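Local coordinates for protein TetR family transcriptional regulator (Clostridium perfringens, PDB 6AZH) that probably binds operator DNA as a TetR-family transcriptional regulator, putatively of fatty acid metabolism, at residues A[4-15]-A[53-61]. Sequence-based numbering, arbitrary orientation.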
loop_
_atom_site.group_PDB
_atom_site.type_symbol
_atom_site.label_atom_id
_atom_site.label_comp_id
_atom_site.label_asym_id
_atom_site.label_seq_id
_atom_site.Cartn_x
_atom_site.Cartn_y
_atom_site.Cartn_z
HETATM N N MSE A 4 0.494 17.696 -23.610
HETATM C CA MSE A 4 0.850 18.704 -22.615
HETATM C C MSE A 4 1.892 19.694 -23.149
HETATM O O MSE A 4 2.979 19.291 -23.582
HETATM C CB MSE A 4 1.394 18.040 -21.343
HETATM C CG MSE A 4 0.350 17.588 -20.329
HETATM SE SE MSE A 4 1.303 16.896 -18.758
HETATM C CE MSE A 4 1.921 15.185 -19.523
ATOM N N ASN A 5 1.578 20.989 -23.091
ATOM C CA ASN A 5 2.551 22.000 -23.474
ATOM C C ASN A 5 3.678 22.053 -22.436
ATOM O O ASN A 5 3.741 21.238 -21.507
ATOM C CB ASN A 5 1.865 23.351 -23.672
ATOM C CG ASN A 5 1.154 23.864 -22.424
ATOM O OD1 ASN A 5 1.480 23.501 -21.292
ATOM N ND2 ASN A 5 0.187 24.742 -22.636
ATOM N N ARG A 6 4.609 23.000 -22.604
ATOM C CA ARG A 6 5.748 23.013 -21.695
ATOM C C ARG A 6 5.303 23.351 -20.279
ATOM O O ARG A 6 5.786 22.746 -19.318
ATOM C CB ARG A 6 6.827 23.988 -22.167
ATOM C CG ARG A 6 8.089 23.985 -21.303
ATOM C CD ARG A 6 8.029 25.045 -20.204
ATOM N NE ARG A 6 9.104 24.898 -19.233
ATOM C CZ ARG A 6 9.346 25.773 -18.271
ATOM N NH1 ARG A 6 8.587 26.853 -18.161
ATOM N NH2 ARG A 6 10.353 25.578 -17.435
ATOM N N THR A 7 4.386 24.313 -20.134
ATOM C CA THR A 7 3.972 24.749 -18.802
ATOM C C THR A 7 3.339 23.600 -18.023
ATOM O O THR A 7 3.717 23.323 -16.876
ATOM C CB THR A 7 2.997 25.915 -18.914
ATOM O OG1 THR A 7 3.717 27.077 -19.348
ATOM C CG2 THR A 7 2.339 26.189 -17.570
ATOM N N LYS A 8 2.390 22.903 -18.647
ATOM C CA LYS A 8 1.724 21.807 -17.953
ATOM C C LYS A 8 2.664 20.624 -17.750
ATOM O O LYS A 8 2.649 20.000 -16.681
ATOM C CB LYS A 8 0.467 21.408 -18.712
ATOM C CG LYS A 8 -0.680 22.393 -18.510
ATOM C CD LYS A 8 -1.889 22.000 -19.330
ATOM C CE LYS A 8 -3.175 22.528 -18.704
ATOM N NZ LYS A 8 -3.425 23.939 -19.089
ATOM N N LYS A 9 3.508 20.309 -18.742
ATOM C CA LYS A 9 4.461 19.213 -18.561
ATOM C C LYS A 9 5.447 19.507 -17.437
ATOM O O LYS A 9 5.773 18.618 -16.642
ATOM C CB LYS A 9 5.226 18.923 -19.856
ATOM C CG LYS A 9 6.293 17.815 -19.695
ATOM C CD LYS A 9 6.625 17.155 -21.035
ATOM C CE LYS A 9 7.358 15.824 -20.852
ATOM N NZ LYS A 9 8.745 16.019 -20.348
ATOM N N ALA A 10 5.939 20.750 -17.352
ATOM C CA ALA A 10 6.891 21.091 -16.304
ATOM C C ALA A 10 6.241 21.001 -14.929
ATOM O O ALA A 10 6.841 20.469 -13.989
ATOM C CB ALA A 10 7.456 22.505 -16.539
ATOM N N ILE A 11 5.019 21.523 -14.803
ATOM C CA ILE A 11 4.272 21.441 -13.549
ATOM C C ILE A 11 3.989 19.989 -13.217
ATOM O O ILE A 11 4.171 19.547 -12.076
ATOM C CB ILE A 11 2.968 22.256 -13.658
ATOM C CG1 ILE A 11 3.288 23.760 -13.674
ATOM C CG2 ILE A 11 1.991 21.931 -12.511
ATOM C CD1 ILE A 11 2.160 24.606 -14.165
ATOM N N PHE A 12 3.549 19.226 -14.213
ATOM C CA PHE A 12 3.276 17.801 -14.015
ATOM C C PHE A 12 4.483 17.083 -13.427
ATOM O O PHE A 12 4.386 16.430 -12.376
ATOM C CB PHE A 12 2.868 17.176 -15.349
ATOM C CG PHE A 12 2.654 15.675 -15.295
ATOM C CD1 PHE A 12 1.470 15.149 -14.808
ATOM C CD2 PHE A 12 3.631 14.804 -15.755
ATOM C CE1 PHE A 12 1.262 13.773 -14.766
ATOM C CE2 PHE A 12 3.436 13.414 -15.716
ATOM C CZ PHE A 12 2.245 12.903 -15.229
ATOM N N GLU A 13 5.639 17.195 -14.087
ATOM C CA GLU A 13 6.812 16.468 -13.620
ATOM C C GLU A 13 7.302 16.990 -12.276
ATOM O O GLU A 13 7.678 16.201 -11.402
ATOM C CB GLU A 13 7.919 16.527 -14.669
ATOM C CG GLU A 13 7.718 15.486 -15.765
ATOM C CD GLU A 13 8.736 15.568 -16.882
ATOM O OE1 GLU A 13 9.783 16.233 -16.704
ATOM O OE2 GLU A 13 8.484 14.965 -17.949
ATOM N N ALA A 14 7.313 18.311 -12.079
ATOM C CA ALA A 14 7.742 18.830 -10.788
ATOM C C ALA A 14 6.760 18.466 -9.686
ATOM O O ALA A 14 7.172 18.154 -8.560
ATOM C CB ALA A 14 7.928 20.357 -10.850
ATOM N N ALA A 15 5.461 18.539 -9.971
ATOM C CA ALA A 15 4.474 18.266 -8.934
ATOM C C ALA A 15 4.589 16.826 -8.449
ATOM O O ALA A 15 4.457 16.555 -7.252
ATOM C CB ALA A 15 3.062 18.532 -9.453
ATOM N N ILE A 53 -3.811 21.105 -9.136
ATOM C CA ILE A 53 -2.601 20.508 -9.694
ATOM C C ILE A 53 -2.588 19.013 -9.411
ATOM O O ILE A 53 -2.345 18.193 -10.305
ATOM C CB ILE A 53 -1.334 21.176 -9.145
ATOM C CG1 ILE A 53 -1.260 22.657 -9.566
ATOM C CG2 ILE A 53 -0.097 20.426 -9.663
ATOM C CD1 ILE A 53 -0.173 23.439 -8.838
ATOM N N PHE A 54 -2.863 18.647 -8.157
ATOM C CA PHE A 54 -2.892 17.237 -7.771
ATOM C C PHE A 54 -3.818 16.420 -8.665
ATOM O O PHE A 54 -3.428 15.362 -9.172
ATOM C CB PHE A 54 -3.329 17.113 -6.311
ATOM C CG PHE A 54 -3.322 15.695 -5.809
ATOM C CD1 PHE A 54 -4.456 14.900 -5.908
ATOM C CD2 PHE A 54 -2.167 15.155 -5.261
ATOM C CE1 PHE A 54 -4.433 13.592 -5.461
ATOM C CE2 PHE A 54 -2.147 13.833 -4.812
ATOM C CZ PHE A 54 -3.281 13.067 -4.913
ATOM N N ASN A 55 -5.065 16.882 -8.848
ATOM C CA ASN A 55 -6.043 16.094 -9.595
ATOM C C ASN A 55 -5.643 15.957 -11.058
ATOM O O ASN A 55 -5.811 14.886 -11.661
ATOM C CB ASN A 55 -7.426 16.731 -9.466
ATOM C CG ASN A 55 -8.015 16.553 -8.087
ATOM O OD1 ASN A 55 -7.605 15.666 -7.330
ATOM N ND2 ASN A 55 -8.987 17.396 -7.748
ATOM N N PHE A 56 -5.121 17.039 -11.639
ATOM C CA PHE A 56 -4.600 16.994 -13.002
ATOM C C PHE A 56 -3.483 15.960 -13.129
ATOM O O PHE A 56 -3.481 15.142 -14.063
ATOM C CB PHE A 56 -4.116 18.401 -13.383
ATOM C CG PHE A 56 -3.139 18.424 -14.508
ATOM C CD1 PHE A 56 -3.577 18.422 -15.818
ATOM C CD2 PHE A 56 -1.779 18.488 -14.254
ATOM C CE1 PHE A 56 -2.673 18.444 -16.859
ATOM C CE2 PHE A 56 -0.874 18.513 -15.295
ATOM C CZ PHE A 56 -1.325 18.491 -16.590
ATOM N N VAL A 57 -2.546 15.949 -12.169
ATOM C CA VAL A 57 -1.442 14.988 -12.200
ATOM C C VAL A 57 -1.977 13.555 -12.108
ATOM O O VAL A 57 -1.561 12.668 -12.869
ATOM C CB VAL A 57 -0.425 15.277 -11.076
ATOM C CG1 VAL A 57 0.631 14.182 -11.016
ATOM C CG2 VAL A 57 0.251 16.666 -11.266
ATOM N N ILE A 58 -2.911 13.308 -11.180
ATOM C CA ILE A 58 -3.490 11.963 -11.056
ATOM C C ILE A 58 -4.135 11.548 -12.369
ATOM O O ILE A 58 -3.923 10.435 -12.863
ATOM C CB ILE A 58 -4.521 11.904 -9.912
ATOM C CG1 ILE A 58 -3.863 12.083 -8.537
ATOM C CG2 ILE A 58 -5.361 10.601 -10.010
ATOM C CD1 ILE A 58 -2.830 11.031 -8.174
ATOM N N SER A 59 -4.946 12.438 -12.947
ATOM C CA SER A 59 -5.688 12.075 -14.152
ATOM C C SER A 59 -4.740 11.811 -15.318
ATOM O O SER A 59 -4.831 10.772 -15.982
ATOM C CB SER A 59 -6.689 13.176 -14.502
ATOM O OG SER A 59 -7.483 12.787 -15.606
ATOM N N LYS A 60 -3.799 12.727 -15.562
ATOM C CA LYS A 60 -2.832 12.516 -16.636
ATOM C C LYS A 60 -1.982 11.273 -16.388
ATOM O O LYS A 60 -1.765 10.468 -17.307
ATOM C CB LYS A 60 -1.944 13.744 -16.802
ATOM C CG LYS A 60 -0.733 13.511 -17.680
ATOM C CD LYS A 60 -1.150 13.280 -19.140
ATOM C CE LYS A 60 -2.058 14.416 -19.648
ATOM N NZ LYS A 60 -2.645 14.140 -21.002
ATOM N N GLY A 61 -1.501 11.093 -15.152
ATOM C CA GLY A 61 -0.577 10.006 -14.877
ATOM C C GLY A 61 -1.219 8.639 -14.987
ATOM O O GLY A 61 -0.547 7.662 -15.329
#
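With chi1 at 176°, CG of Phe12 stands opposite its own backbone N, and the ring enters helix 53-61 edge-first at CE1, as a knob in a hole formed by Phe56, Val57, Lys60 and Gly61. Phe12 CE1 leads: it lies 3.5 Å from Lys60 CG, while Val57 O and Gly61 N, already paired in a helical backbone bond, sit at the ring's edge near its plane. Val57 CG1 touches the same corner, 3.8 Å from Phe12 CE1. Lys60, folded in mid-chain, lays its methylenes across the Phe12 side chain at about a right angle. Met4, a selenomethionine, runs alongside Lys60 but points the other way, its CE 3.6 Å from Lys60 CD and above the rim of one face of Phe12. Met4 SE makes a Met-aromatic contact, 3.8 Å from Phe56 CZ and oblique to that ring. Phe56 touches Lys8 CB through CZ and Phe12 CB through CE2, both oblique to its ring. In the TetR fold helix 6-26 is the first helix of the N-terminal DNA-binding domain, and it packs across the start of the long helix 50-74 that links this domain to the C-terminal one; the short segments here cross at -93°. Toward the buried side the contact becomes wholly aliphatic: Ala15 CB lies 3.7 Å from Ile53 CG2 and 3.8 Å from Val57 CG2, and Ile11 CG2 meets the same Ile53 methyl. Leu43 of helix 40-46 touches both isoleucines. No hydrogen bond joins the segments; Lys60 NZ forms a salt bridge with Glu63, and Lys8 NZ hydrogen-bonds to Asn46 OD1.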